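Local coordinates for protein MmeI (Methylophilus methylotrophus, PDB 5HR4) that is a DNA-binding Type IIL restriction-modification enzyme that probably methylates the exocyclic amino group of adenine in DNA, with S-adenosyl-L-methionine as methyl donor, at residues Ala422-Ala425 / Leu426-Asp430; Ser288-Ser291 / Pro292-Gly296. One frame throughout, in Å; residues are numbered along the deposited sequence.

Interaction 1 of 2, residues Ala422-Ala425 / Leu426-Asp430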
loop_
_atom_site.group_PDB
_atom_site.type_symbol
_atom_site.label_atom_id
_atom_site.label_comp_id
_atom_site.label_asym_id
_atom_site.label_seq_id
_atom_site.Cartn_x
_atom_site.Cartn_y
_atom_site.Cartn_z
ATOM N N ALA A 422 -14.753 8.565 -11.113
ATOM C CA ALA A 422 -14.507 7.400 -11.954
ATOM C C ALA A 422 -15.433 7.395 -13.157
ATOM O O ALA A 422 -14.990 7.180 -14.290
ATOM C CB ALA A 422 -14.670 6.116 -11.137
ATOM N N GLN A 423 -16.715 7.679 -12.935
ATOM C CA GLN A 423 -17.658 7.703 -14.045
ATOM C C GLN A 423 -17.278 8.785 -15.047
ATOM O O GLN A 423 -17.083 8.497 -16.235
ATOM C CB GLN A 423 -19.087 7.897 -13.533
ATOM C CG GLN A 423 -20.144 7.572 -14.576
ATOM C CD GLN A 423 -21.548 7.498 -14.009
ATOM O OE1 GLN A 423 -22.322 8.451 -14.113
ATOM N NE2 GLN A 423 -21.896 6.352 -13.434
ATOM N N VAL A 424 -17.126 10.035 -14.582
ATOM C CA VAL A 424 -16.780 11.111 -15.513
ATOM C C VAL A 424 -15.389 10.897 -16.079
ATOM O O VAL A 424 -15.120 11.222 -17.244
ATOM C CB VAL A 424 -16.898 12.484 -14.840
ATOM C CG1 VAL A 424 -16.204 13.535 -15.668
ATOM C CG2 VAL A 424 -18.356 12.853 -14.681
ATOM N N ALA A 425 -14.489 10.327 -15.287
ATOM C CA ALA A 425 -13.155 10.047 -15.797
ATOM C C ALA A 425 -13.216 9.176 -17.049
ATOM O O ALA A 425 -12.474 9.406 -18.013
ATOM C CB ALA A 425 -12.308 9.386 -14.711
ATOM N N LEU A 426 -14.110 8.188 -17.065
ATOM C CA LEU A 426 -14.216 7.320 -18.227
ATOM C C LEU A 426 -14.787 8.059 -19.428
ATOM O O LEU A 426 -14.389 7.797 -20.561
ATOM C CB LEU A 426 -15.054 6.089 -17.888
ATOM C CG LEU A 426 -14.193 4.991 -17.265
ATOM C CD1 LEU A 426 -15.019 3.999 -16.518
ATOM C CD2 LEU A 426 -13.435 4.278 -18.371
ATOM N N TRP A 427 -15.711 8.992 -19.223
ATOM C CA TRP A 427 -16.256 9.691 -20.388
ATOM C C TRP A 427 -15.261 10.692 -20.969
ATOM O O TRP A 427 -15.159 10.827 -22.194
ATOM C CB TRP A 427 -17.549 10.401 -20.036
ATOM C CG TRP A 427 -18.754 9.520 -19.998
ATOM C CD1 TRP A 427 -19.187 8.648 -20.966
ATOM C CD2 TRP A 427 -19.720 9.465 -18.945
ATOM N NE1 TRP A 427 -20.355 8.041 -20.561
ATOM C CE2 TRP A 427 -20.703 8.533 -19.325
ATOM C CE3 TRP A 427 -19.844 10.119 -17.704
ATOM C CZ2 TRP A 427 -21.790 8.241 -18.515
ATOM C CZ3 TRP A 427 -20.911 9.827 -16.910
ATOM C CH2 TRP A 427 -21.871 8.892 -17.310
ATOM N N LEU A 428 -14.536 11.420 -20.112
ATOM C CA LEU A 428 -13.510 12.335 -20.610
ATOM C C LEU A 428 -12.421 11.576 -21.366
ATOM O O LEU A 428 -11.976 12.012 -22.438
ATOM C CB LEU A 428 -12.895 13.133 -19.457
ATOM C CG LEU A 428 -13.814 13.832 -18.444
ATOM C CD1 LEU A 428 -12.997 14.622 -17.406
ATOM C CD2 LEU A 428 -14.868 14.709 -19.131
ATOM N N THR A 429 -11.993 10.430 -20.838
ATOM C CA THR A 429 -11.028 9.629 -21.577
ATOM C C THR A 429 -11.618 9.168 -22.903
ATOM O O THR A 429 -10.949 9.230 -23.944
ATOM C CB THR A 429 -10.551 8.435 -20.749
ATOM O OG1 THR A 429 -10.331 8.845 -19.389
ATOM C CG2 THR A 429 -9.244 7.938 -21.309
ATOM N N ASP A 430 -12.876 8.730 -22.890
ATOM C CA ASP A 430 -13.572 8.423 -24.135
ATOM C C ASP A 430 -13.435 9.566 -25.123
ATOM O O ASP A 430 -12.943 9.379 -26.241
ATOM C CB ASP A 430 -15.050 8.139 -23.862
ATOM C CG ASP A 430 -15.834 7.857 -25.136
ATOM O OD1 ASP A 430 -15.663 6.748 -25.691
ATOM O OD2 ASP A 430 -16.628 8.727 -25.576
#

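Interaction 2 of 2, residues Ser288-Ser291 / Pro292-Gly296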
loop_
_atom_site.group_PDB
_atom_site.type_symbol
_atom_site.label_atom_id
_atom_site.label_comp_id
_atom_site.label_asym_id
_atom_site.label_seq_id
_atom_site.Cartn_x
_atom_site.Cartn_y
_atom_site.Cartn_z
ATOM N N SER A 288 -7.774 20.157 -21.445
ATOM C CA SER A 288 -7.773 19.238 -22.572
ATOM C C SER A 288 -7.003 17.960 -22.267
ATOM O O SER A 288 -7.454 16.860 -22.611
ATOM C CB SER A 288 -7.193 19.934 -23.793
ATOM O OG SER A 288 -7.590 19.225 -24.938
ATOM N N ARG A 289 -5.845 18.080 -21.610
ATOM C CA ARG A 289 -4.973 16.931 -21.346
ATOM C C ARG A 289 -5.072 16.580 -19.863
ATOM O O ARG A 289 -4.138 16.770 -19.082
ATOM C CB ARG A 289 -3.528 17.238 -21.752
ATOM C CG ARG A 289 -3.318 17.655 -23.192
ATOM C CD ARG A 289 -3.270 16.451 -24.115
ATOM N NE ARG A 289 -2.966 16.832 -25.495
ATOM C CZ ARG A 289 -3.215 16.072 -26.559
ATOM N NH1 ARG A 289 -3.777 14.881 -26.406
ATOM N NH2 ARG A 289 -2.917 16.506 -27.778
ATOM N N ILE A 290 -6.232 16.073 -19.469
ATOM C CA ILE A 290 -6.481 15.689 -18.086
ATOM C C ILE A 290 -6.139 14.216 -17.941
ATOM O O ILE A 290 -6.494 13.398 -18.794
ATOM C CB ILE A 290 -7.937 15.975 -17.662
ATOM C CG1 ILE A 290 -8.171 15.504 -16.220
ATOM C CG2 ILE A 290 -8.949 15.318 -18.616
ATOM C CD1 ILE A 290 -9.437 16.054 -15.567
ATOM N N SER A 291 -5.456 13.872 -16.860
ATOM C CA SER A 291 -4.872 12.549 -16.734
ATOM C C SER A 291 -5.098 11.965 -15.347
ATOM O O SER A 291 -5.488 12.691 -14.421
ATOM C CB SER A 291 -3.382 12.650 -17.019
ATOM O OG SER A 291 -2.911 13.863 -16.465
ATOM N N PRO A 292 -4.862 10.648 -15.168
ATOM C CA PRO A 292 -4.924 10.039 -13.833
ATOM C C PRO A 292 -4.395 10.895 -12.699
ATOM O O PRO A 292 -5.047 11.001 -11.647
ATOM C CB PRO A 292 -4.064 8.788 -13.998
ATOM C CG PRO A 292 -4.345 8.375 -15.400
ATOM C CD PRO A 292 -4.533 9.643 -16.200
ATOM N N ALA A 293 -3.215 11.492 -12.889
ATOM C CA ALA A 293 -2.662 12.365 -11.855
ATOM C C ALA A 293 -3.662 13.445 -11.462
ATOM O O ALA A 293 -3.844 13.725 -10.273
ATOM C CB ALA A 293 -1.344 12.990 -12.322
ATOM N N ILE A 294 -4.345 14.042 -12.440
ATOM C CA ILE A 294 -5.376 15.017 -12.102
ATOM C C ILE A 294 -6.513 14.353 -11.333
ATOM O O ILE A 294 -6.911 14.817 -10.260
ATOM C CB ILE A 294 -5.904 15.725 -13.356
ATOM C CG1 ILE A 294 -4.758 16.399 -14.093
ATOM C CG2 ILE A 294 -6.967 16.736 -12.944
ATOM C CD1 ILE A 294 -3.946 17.284 -13.239
ATOM N N PHE A 295 -7.051 13.255 -11.868
ATOM C CA PHE A 295 -8.194 12.618 -11.220
ATOM C C PHE A 295 -7.850 12.165 -9.811
ATOM O O PHE A 295 -8.690 12.238 -8.909
ATOM C CB PHE A 295 -8.691 11.443 -12.058
ATOM C CG PHE A 295 -9.202 11.844 -13.411
ATOM C CD1 PHE A 295 -10.410 12.515 -13.539
ATOM C CD2 PHE A 295 -8.478 11.543 -14.556
ATOM C CE1 PHE A 295 -10.881 12.876 -14.785
ATOM C CE2 PHE A 295 -8.939 11.909 -15.807
ATOM C CZ PHE A 295 -10.136 12.574 -15.928
ATOM N N GLY A 296 -6.610 11.746 -9.590
ATOM C CA GLY A 296 -6.204 11.250 -8.291
ATOM C C GLY A 296 -5.957 12.355 -7.294
ATOM O O GLY A 296 -6.309 12.228 -6.116
#

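Interaction 1 of 2, residues Ala422-Ala425 / Leu426-Asp430
About two and a half turns of helix 416-440, in the DNA-methyltransferase domain, join Q423, V424 and A425 to W427, L428 and T429, and illustrate how i to i+4 spacing sets side chains beside one another. Along the backbone, the N of L428 donates to the O of V424 at 2.9 Å in a nearly straight bond (176°), and the N of T429 reaches the O of A425 at 3.0 Å. That same carbonyl takes a second bond, from T429 OG1 to A425 O at 2.6 Å; the two donors arrive from opposite faces of its plane. The hydroxyl can fold back in this way because OG1 stands beside the backbone N of T429 and anti to its carbonyl carbon (chi1 -41°), which satisfies a buried polar group within the helix.

The larger side chains pair on other flanks. Q423 and W427 run side by side in the same direction, and the methylene CG of Q423 approaches the six-membered part of the indole, 3.3 Å from W427 CZ3. The indole nitrogen NE1 of W427 is engaged by the carbonyl of S452. V424 presents its CG1 branch to L428, with CG1 3.7 Å from L428 CG, while V424 CG2 comes within 4.3 Å of W427 CE3, bridging the two.

Helix 183-200 packs against V424 and L428, whereas helix 368-388 meets A425, L426 and T429. Following strand 409-413 and leading to its parallel neighbour 455-458, helix 416-440 is a beta-alpha-beta connection of the Rossmann-like fold of class I methyltransferases.

Interaction 2 of 2, residues Ser288-Ser291 / Pro292-Gly296
I290 and F295, on the two sides of the point where a loop becomes helix 292-301, meet through a CH-pi contact. CG1 of I290 lies over one face of the phenyl ring, 3.9 Å from the centroid of F295 and 28° off the ring normal. The side chains cross at about a right angle, and I290 CD1 adds a second touch, 3.6 Å from F295 CE1. With CG1 anti to the backbone N (chi1 178°), the long branch of I290 extends over the ring.

Apolar packing continues at I294, whose CB is 3.7 Å from I290 CG1. One isoleucine methylene thus serves two residues at the start of the helix. Were F295 an alanine, I290 CG1 and CD1 would probably lose the ring face they lie on, leaving a gap beside the start of the helix.

Hydrogen bonding gathers on the carbonyl of S291, the N-cap residue. S291 O accepts from F295 N at 3.0 Å, with the donor in the carbonyl plane, and receives a weak bond from I294 N. The serine hydroxyl makes no capping bond. P292 follows at the first position of the helix, where a proline, with no N-H to donate, costs nothing, since an amide there has no acceptor within the helix.

Outside the pair, Q432 ties down the loop through the carbonyls of S288 and I290, and helix 368-388 touches P292 and F295. I290 at N' against F295 at N4, on the two sides of the N-cap S291, is a hydrophobic staple at the start of helix 292-301.

Two local contacts, far apart in sequence, combine into one core, their centres 10 Å apart. The shared residue is F295 of interaction 2: F295 CE1 packs 3.8 Å from A425 CA and the same distance from L428 CD1, both of interaction 1. The ring thus lies between I290 and helix 416-440, where L428 CD1 also nears I290 CD1 at 4.3 Å. Both contacts lie close to the sinefungin pocket: the side chain of F295 is about 7 Å, and that of A422 about 8 Å, from the bound ligand. The bound calcium ion lies about 11 Å from the side chain of I290 and about 13 Å from that of L428.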